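Beta-lactamase-like protein (Novosphingobium pentaromativorans US6-1, PDB 6AUF) probably hydrolyses beta-lactam antibiotics with a two-zinc active site, as a metallo-beta-lactamase of the B3 subclass. Local coordinates at residues A[210-215]-A[278-283]; A[41-46]-A[83-88]; A[89-92]-A[96-99]. One frame throughout, in Å; residues are numbered along the deposited sequence.

Interaction 1 (A[210-215]-A[278-283])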
# COMPACT_ATOMS: atom_id res chain seq x y z
N ASP A 210 -0.44 3.81 3.29
CA ASP A 210 -1.58 3.41 2.49
C ASP A 210 -2.28 4.61 1.86
O ASP A 210 -2.13 5.75 2.31
CB ASP A 210 -2.57 2.65 3.37
CG ASP A 210 -3.58 1.89 2.57
OD1 ASP A 210 -3.49 1.89 1.32
OD2 ASP A 210 -4.46 1.28 3.22
N SER A 211 -3.07 4.34 0.82
CA SER A 211 -4.03 5.33 0.33
C SER A 211 -4.78 5.93 1.51
O SER A 211 -5.12 5.23 2.47
CB SER A 211 -5.03 4.69 -0.63
OG SER A 211 -4.38 3.76 -1.48
N ALA A 212 -5.05 7.23 1.45
CA ALA A 212 -5.68 7.91 2.58
C ALA A 212 -6.94 8.66 2.17
O ALA A 212 -7.40 9.55 2.90
CB ALA A 212 -4.69 8.86 3.27
N THR A 213 -7.51 8.31 1.02
CA THR A 213 -8.64 9.02 0.46
C THR A 213 -9.93 8.54 1.10
O THR A 213 -10.17 7.33 1.18
CB THR A 213 -8.68 8.82 -1.06
OG1 THR A 213 -8.67 7.41 -1.34
CG2 THR A 213 -7.46 9.46 -1.72
N THR A 214 -10.75 9.48 1.58
CA THR A 214 -12.06 9.15 2.16
C THR A 214 -13.11 9.27 1.07
O THR A 214 -13.62 10.36 0.80
CB THR A 214 -12.39 10.09 3.32
OG1 THR A 214 -12.27 11.45 2.87
CG2 THR A 214 -11.47 9.84 4.52
N ILE A 215 -13.45 8.13 0.46
CA ILE A 215 -14.36 8.11 -0.68
C ILE A 215 -15.35 6.98 -0.47
O ILE A 215 -15.06 6.00 0.21
CB ILE A 215 -13.61 7.95 -2.02
CG1 ILE A 215 -12.71 6.71 -2.01
CG2 ILE A 215 -12.81 9.22 -2.36
CD1 ILE A 215 -11.80 6.57 -3.25
N GLN A 278 -1.91 15.45 6.42
CA GLN A 278 -2.60 16.73 6.51
C GLN A 278 -3.49 16.93 5.29
O GLN A 278 -4.66 17.34 5.42
CB GLN A 278 -1.58 17.87 6.64
CG GLN A 278 -2.20 19.24 6.74
CD GLN A 278 -1.15 20.34 6.76
OE1 GLN A 278 -0.01 20.12 7.18
NE2 GLN A 278 -1.52 21.53 6.28
N ALA A 279 -2.97 16.59 4.11
CA ALA A 279 -3.75 16.79 2.89
C ALA A 279 -4.98 15.88 2.88
O ALA A 279 -6.10 16.34 2.62
CB ALA A 279 -2.87 16.55 1.65
N ALA A 280 -4.79 14.59 3.16
CA ALA A 280 -5.93 13.68 3.22
C ALA A 280 -6.95 14.16 4.24
O ALA A 280 -8.16 14.09 4.00
CB ALA A 280 -5.47 12.25 3.56
N GLY A 281 -6.48 14.66 5.38
CA GLY A 281 -7.41 15.18 6.38
C GLY A 281 -8.15 16.40 5.87
O GLY A 281 -9.34 16.57 6.13
N SER A 282 -7.45 17.24 5.11
CA SER A 282 -8.12 18.40 4.52
C SER A 282 -9.23 17.94 3.58
O SER A 282 -10.37 18.44 3.65
CB SER A 282 -7.10 19.26 3.79
OG SER A 282 -7.74 20.31 3.09
N TYR A 283 -8.93 16.96 2.73
CA TYR A 283 -9.95 16.41 1.84
C TYR A 283 -11.15 15.89 2.64
O TYR A 283 -12.30 16.18 2.30
CB TYR A 283 -9.36 15.29 0.97
CG TYR A 283 -10.35 14.62 0.04
CD1 TYR A 283 -10.61 15.15 -1.22
CD2 TYR A 283 -11.03 13.47 0.41
CE1 TYR A 283 -11.52 14.56 -2.09
CE2 TYR A 283 -11.94 12.85 -0.45
CZ TYR A 283 -12.18 13.41 -1.70
OH TYR A 283 -13.07 12.82 -2.57
O HOH W 1 -8.68 11.58 2.54

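Interaction 2 (A[41-46]-A[83-88])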
# COMPACT_ATOMS: atom_id res chain seq x y z
N SER A 41 -2.98 -2.30 -14.61
CA SER A 41 -2.48 -3.60 -15.06
C SER A 41 -1.44 -3.46 -16.16
O SER A 41 -1.16 -4.42 -16.89
CB SER A 41 -3.64 -4.48 -15.52
OG SER A 41 -4.48 -4.81 -14.42
N HIS A 42 -0.85 -2.28 -16.28
CA HIS A 42 0.07 -1.95 -17.36
C HIS A 42 1.50 -2.12 -16.88
O HIS A 42 1.87 -1.56 -15.84
CB HIS A 42 -0.16 -0.53 -17.83
CG HIS A 42 0.60 -0.18 -19.06
ND1 HIS A 42 1.96 0.03 -19.05
CD2 HIS A 42 0.20 -0.04 -20.34
CE1 HIS A 42 2.37 0.31 -20.27
NE2 HIS A 42 1.32 0.27 -21.07
N PRO A 43 2.32 -2.88 -17.59
CA PRO A 43 3.64 -3.24 -17.05
C PRO A 43 4.58 -2.05 -17.01
O PRO A 43 4.62 -1.23 -17.92
CB PRO A 43 4.14 -4.32 -18.02
CG PRO A 43 2.92 -4.71 -18.83
CD PRO A 43 2.10 -3.48 -18.92
N ALA A 44 5.33 -1.97 -15.93
CA ALA A 44 6.34 -0.97 -15.67
C ALA A 44 7.67 -1.66 -15.40
O ALA A 44 7.70 -2.77 -14.87
CB ALA A 44 5.97 -0.09 -14.46
N PRO A 45 8.79 -1.04 -15.76
CA PRO A 45 10.07 -1.64 -15.46
C PRO A 45 10.29 -1.61 -13.96
O PRO A 45 9.92 -0.63 -13.30
CB PRO A 45 11.07 -0.73 -16.18
CG PRO A 45 10.42 0.61 -16.11
CD PRO A 45 8.93 0.36 -16.21
N PRO A 46 10.86 -2.67 -13.38
CA PRO A 46 11.17 -2.62 -11.95
C PRO A 46 12.15 -1.48 -11.68
O PRO A 46 12.82 -0.98 -12.57
CB PRO A 46 11.81 -3.99 -11.67
CG PRO A 46 11.57 -4.83 -12.90
CD PRO A 46 11.41 -3.86 -14.04
N ALA A 83 -0.57 -10.64 -11.27
CA ALA A 83 0.42 -11.51 -10.66
C ALA A 83 1.66 -11.69 -11.54
O ALA A 83 2.78 -11.40 -11.11
CB ALA A 83 -0.22 -12.86 -10.33
N PRO A 84 1.51 -12.18 -12.78
CA PRO A 84 2.70 -12.40 -13.63
C PRO A 84 3.54 -11.15 -13.84
O PRO A 84 4.77 -11.25 -13.94
CB PRO A 84 2.11 -12.91 -14.95
CG PRO A 84 0.78 -13.48 -14.58
CD PRO A 84 0.27 -12.61 -13.45
N LEU A 85 2.93 -9.97 -13.91
CA LEU A 85 3.70 -8.75 -14.11
C LEU A 85 4.74 -8.58 -13.00
O LEU A 85 5.92 -8.35 -13.28
CB LEU A 85 2.77 -7.54 -14.17
CG LEU A 85 2.02 -7.31 -15.49
CD1 LEU A 85 1.29 -8.56 -15.93
CD2 LEU A 85 1.04 -6.17 -15.32
N VAL A 86 4.31 -8.70 -11.74
CA VAL A 86 5.23 -8.49 -10.63
C VAL A 86 6.14 -9.69 -10.45
O VAL A 86 7.31 -9.54 -10.10
CB VAL A 86 4.46 -8.18 -9.33
CG1 VAL A 86 3.17 -8.99 -9.24
CG2 VAL A 86 5.33 -8.49 -8.13
N LEU A 87 5.62 -10.90 -10.67
CA LEU A 87 6.49 -12.06 -10.69
C LEU A 87 7.65 -11.86 -11.65
O LEU A 87 8.77 -12.30 -11.39
CB LEU A 87 5.70 -13.31 -11.08
CG LEU A 87 4.59 -13.80 -10.16
CD1 LEU A 87 3.68 -14.69 -10.98
CD2 LEU A 87 5.19 -14.57 -8.99
N ALA A 88 7.40 -11.20 -12.79
CA ALA A 88 8.47 -10.96 -13.74
C ALA A 88 9.39 -9.84 -13.25
O ALA A 88 10.61 -9.90 -13.44
CB ALA A 88 7.91 -10.64 -15.12

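Interaction 3 (A[89-92]-A[96-99])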
# COMPACT_ATOMS: atom_id res chain seq x y z
N ASN A 89 8.81 -8.81 -12.62
CA ASN A 89 9.63 -7.71 -12.12
C ASN A 89 10.59 -8.20 -11.05
O ASN A 89 11.69 -7.66 -10.90
CB ASN A 89 8.75 -6.58 -11.60
CG ASN A 89 8.07 -5.81 -12.72
OD1 ASN A 89 8.38 -6.00 -13.89
ND2 ASN A 89 7.15 -4.92 -12.35
N ILE A 90 10.19 -9.22 -10.29
CA ILE A 90 11.10 -9.83 -9.32
C ILE A 90 12.30 -10.44 -10.03
O ILE A 90 13.45 -10.08 -9.78
CB ILE A 90 10.34 -10.89 -8.49
CG1 ILE A 90 9.14 -10.25 -7.79
CG2 ILE A 90 11.28 -11.54 -7.49
CD1 ILE A 90 9.48 -8.99 -7.05
N ARG A 91 12.05 -11.39 -10.94
CA ARG A 91 13.13 -12.07 -11.62
C ARG A 91 13.99 -11.07 -12.38
O ARG A 91 15.22 -11.07 -12.26
CB ARG A 91 12.55 -13.13 -12.56
CG ARG A 91 11.39 -13.89 -11.95
CD ARG A 91 10.69 -14.76 -12.96
NE ARG A 91 9.76 -15.68 -12.32
CZ ARG A 91 10.13 -16.81 -11.71
NH1 ARG A 91 11.41 -17.16 -11.66
NH2 ARG A 91 9.21 -17.58 -11.16
N LYS A 92 13.36 -10.19 -13.15
CA LYS A 92 14.09 -9.18 -13.89
C LYS A 92 15.05 -8.39 -13.01
O LYS A 92 15.93 -7.71 -13.54
CB LYS A 92 13.11 -8.24 -14.60
CG LYS A 92 12.33 -8.91 -15.73
CD LYS A 92 10.89 -8.38 -15.80
CE LYS A 92 10.57 -7.80 -17.16
NZ LYS A 92 11.20 -6.46 -17.36
N ASP A 96 14.65 -14.54 -6.75
CA ASP A 96 13.82 -15.71 -6.94
C ASP A 96 12.50 -15.51 -6.21
O ASP A 96 12.50 -15.32 -4.99
CB ASP A 96 14.51 -16.95 -6.42
CG ASP A 96 13.87 -18.24 -6.92
OD1 ASP A 96 12.68 -18.20 -7.29
OD2 ASP A 96 14.57 -19.28 -6.93
N PRO A 97 11.35 -15.56 -6.90
CA PRO A 97 10.07 -15.42 -6.19
C PRO A 97 9.84 -16.53 -5.17
O PRO A 97 8.98 -16.37 -4.28
CB PRO A 97 9.03 -15.47 -7.32
CG PRO A 97 9.79 -15.23 -8.58
CD PRO A 97 11.17 -15.78 -8.34
N ALA A 98 10.56 -17.65 -5.27
CA ALA A 98 10.47 -18.67 -4.23
C ALA A 98 11.10 -18.21 -2.92
O ALA A 98 10.87 -18.84 -1.89
CB ALA A 98 11.14 -19.96 -4.71
N ASP A 99 11.88 -17.12 -2.95
CA ASP A 99 12.57 -16.62 -1.78
C ASP A 99 11.74 -15.65 -0.96
O ASP A 99 12.11 -15.36 0.18
CB ASP A 99 13.87 -15.92 -2.18
CG ASP A 99 14.90 -16.88 -2.74
OD1 ASP A 99 15.02 -18.00 -2.20
OD2 ASP A 99 15.58 -16.50 -3.72

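Interaction 1 (A[210-215]-A[278-283])
Thr214 and Ile215 meet the ring of Tyr283 along the side that carries CD2 and CE2, while Ala212 faces Ala280 one turn earlier on helix 272-292. The carbonyl oxygen of Thr214 lies at the edge of the tyrosine ring and in its plane, 3.3 Å from Tyr283 CE2. The side chains of Thr214 and Tyr283 slide past each other in opposite directions, and Thr214 OG1 comes to 3.4 Å from Tyr283 CD2; a chi1 of 53° sets this hydroxyl between its own backbone N and carbonyl carbon. On the helix, CG of Tyr283 stands anti to N (chi1 178°), which extends the ring toward the loop. Farther out, Ile215 CG2 approaches Tyr283 OH obliquely at 3.6 Å. The alanines meet methyl to methyl, CB of Ala212 being 3.5 Å from CB of Ala280. Beside them a water donates to Ala280 O at 2.9 Å; it also appears to reach the backbone of Ala212 and Thr214, but the first of these links is doubtfully short and the second weak.

Helix 226-241 covers the same area, with Ile239 against Ala212 and Ile232 against Thr214. On the metal side of the loop, Asp210 OD1 hydrogen-bonds ND1 of His107 and Thr213 O bonds ND1 of His185, both zinc ligands. Direct contact between the segments is thus apolar and aromatic, with polar ties at the water and at Tyr276, whose OH hydrogen-bonds Asp210 O; carboxylate and carbonyl oxygens of the loop probably orient metal-binding imidazoles as second-shell acceptors.

Interaction 2 (A[41-46]-A[83-88])
The hydroxyl of Ser41, a residue whose carbonyl touches Leu85, is hydrogen-bonded to OD1 of Asp81, just ahead of helix 83-91. The loop is thereby tied to the residues leading into the helix. Across the contact itself a single side chain does the work: Leu85 reaches from the first turn of the helix with its CD2 methyl, which comes to 3.2 Å from Ser41 O and lies more loosely over the His42-Pro43 peptide. A chi2 of 52° for CD1 leaves CD2 anti to CA, the branch that reaches farthest toward the loop. The same methyl meets the proline ring, Pro43 CG lying 4.2 Å from Leu85 CD2, so that one branch of the leucine bridges the backbone of Ser41 and CG of Pro43.

The CB of His42 points away from the helix. Its imidazole lies against the next residue, with Pro43 CD 3.4 Å above one ring face and offset toward the rim, and its ND1 makes a weak bond of 3.2 Å to Pro43 O. Elsewhere along the loop, the backbone of His42 is hydrogen-bonded to Cys59, and Ala44 packs on Cys31 and Cys59, which form a disulfide in a structure of this protein. The loop leads directly into edge strand 47-50. Between the segments the chemistry is mainly nondirectional van der Waals contact, a methyl resting on a carbonyl and a pyrrolidine; directional ties lie beside it, among them Ser41 to Asp81 and a weak bond from Asn89 ND2 to Ala44 O.

Interaction 3 (A[89-92]-A[96-99])
The chain leaves the last turn of helix 83-91 and doubles back, bringing the CA atoms of Arg91 and Asp96 to 6.0 Å and those of Ile90 and Pro97 to 6.5 Å. Pro97 fills the angle between the two residues of the helix. Arg91 crosses it at about a right angle, its chain extended from CG to NE, and lays one face of the guanidinium over the pyrrolidine: Pro97 CG sits 3.4 Å above the centre of the guanidinium plane, and Pro97 CD is 3.6 Å from Arg91 NH1. From the buried side Ile90 slides past the ring, its CG2 reaching Pro97 CG at 4.1 Å; that branch stands anti to N, whereas CG1 leads away (chi1 -57°), and the side chain also touches Val56 and Phe95.

The carboxylate of Asp96 is used locally. Its OD1 accepts a nearly straight bond from Ala98 N (3.0 Å, 166°), with the donor well above the carboxylate plane, and Asp99 N bonds Asp96 O. Arg91 NH1 remains 4.7 Å from Asp96 OD1, an oppositely charged neighbour that is not in contact. Pro97 O bonds Thr123 OG1, fastening the turn to the region after helix 116-121. The Asp96 OD1 to Ala98 N bond defines an Asx turn in the return loop of a right-handed beta-alpha-beta crossover, which joins the parallel strands 72-75 and 100-104 through helix 83-91 in the metallo-beta-lactamase fold.

How the interactions relate
Interactions 2 and 3 share helix 83-91, with centres 11 Å apart, and they touch, Pro46 packing against the backbone of Asn89 and the side chain of Lys92. Together they engage the helix from its first turn to its C-terminal end. Interaction 1 lies on the opposite side of the chain's centre, about 27 Å from interaction 2 and 33 Å from interaction 3, centre to centre. It is the one beside the metals, the Ile215 side chain being about 6 Å from a zinc ion, while that of Ser41 in interaction 2 is about 12 Å away; Ser211 and Thr213 hydrogen-bond a citrate, probably a crystallisation component. Interaction 3 is remote from the site.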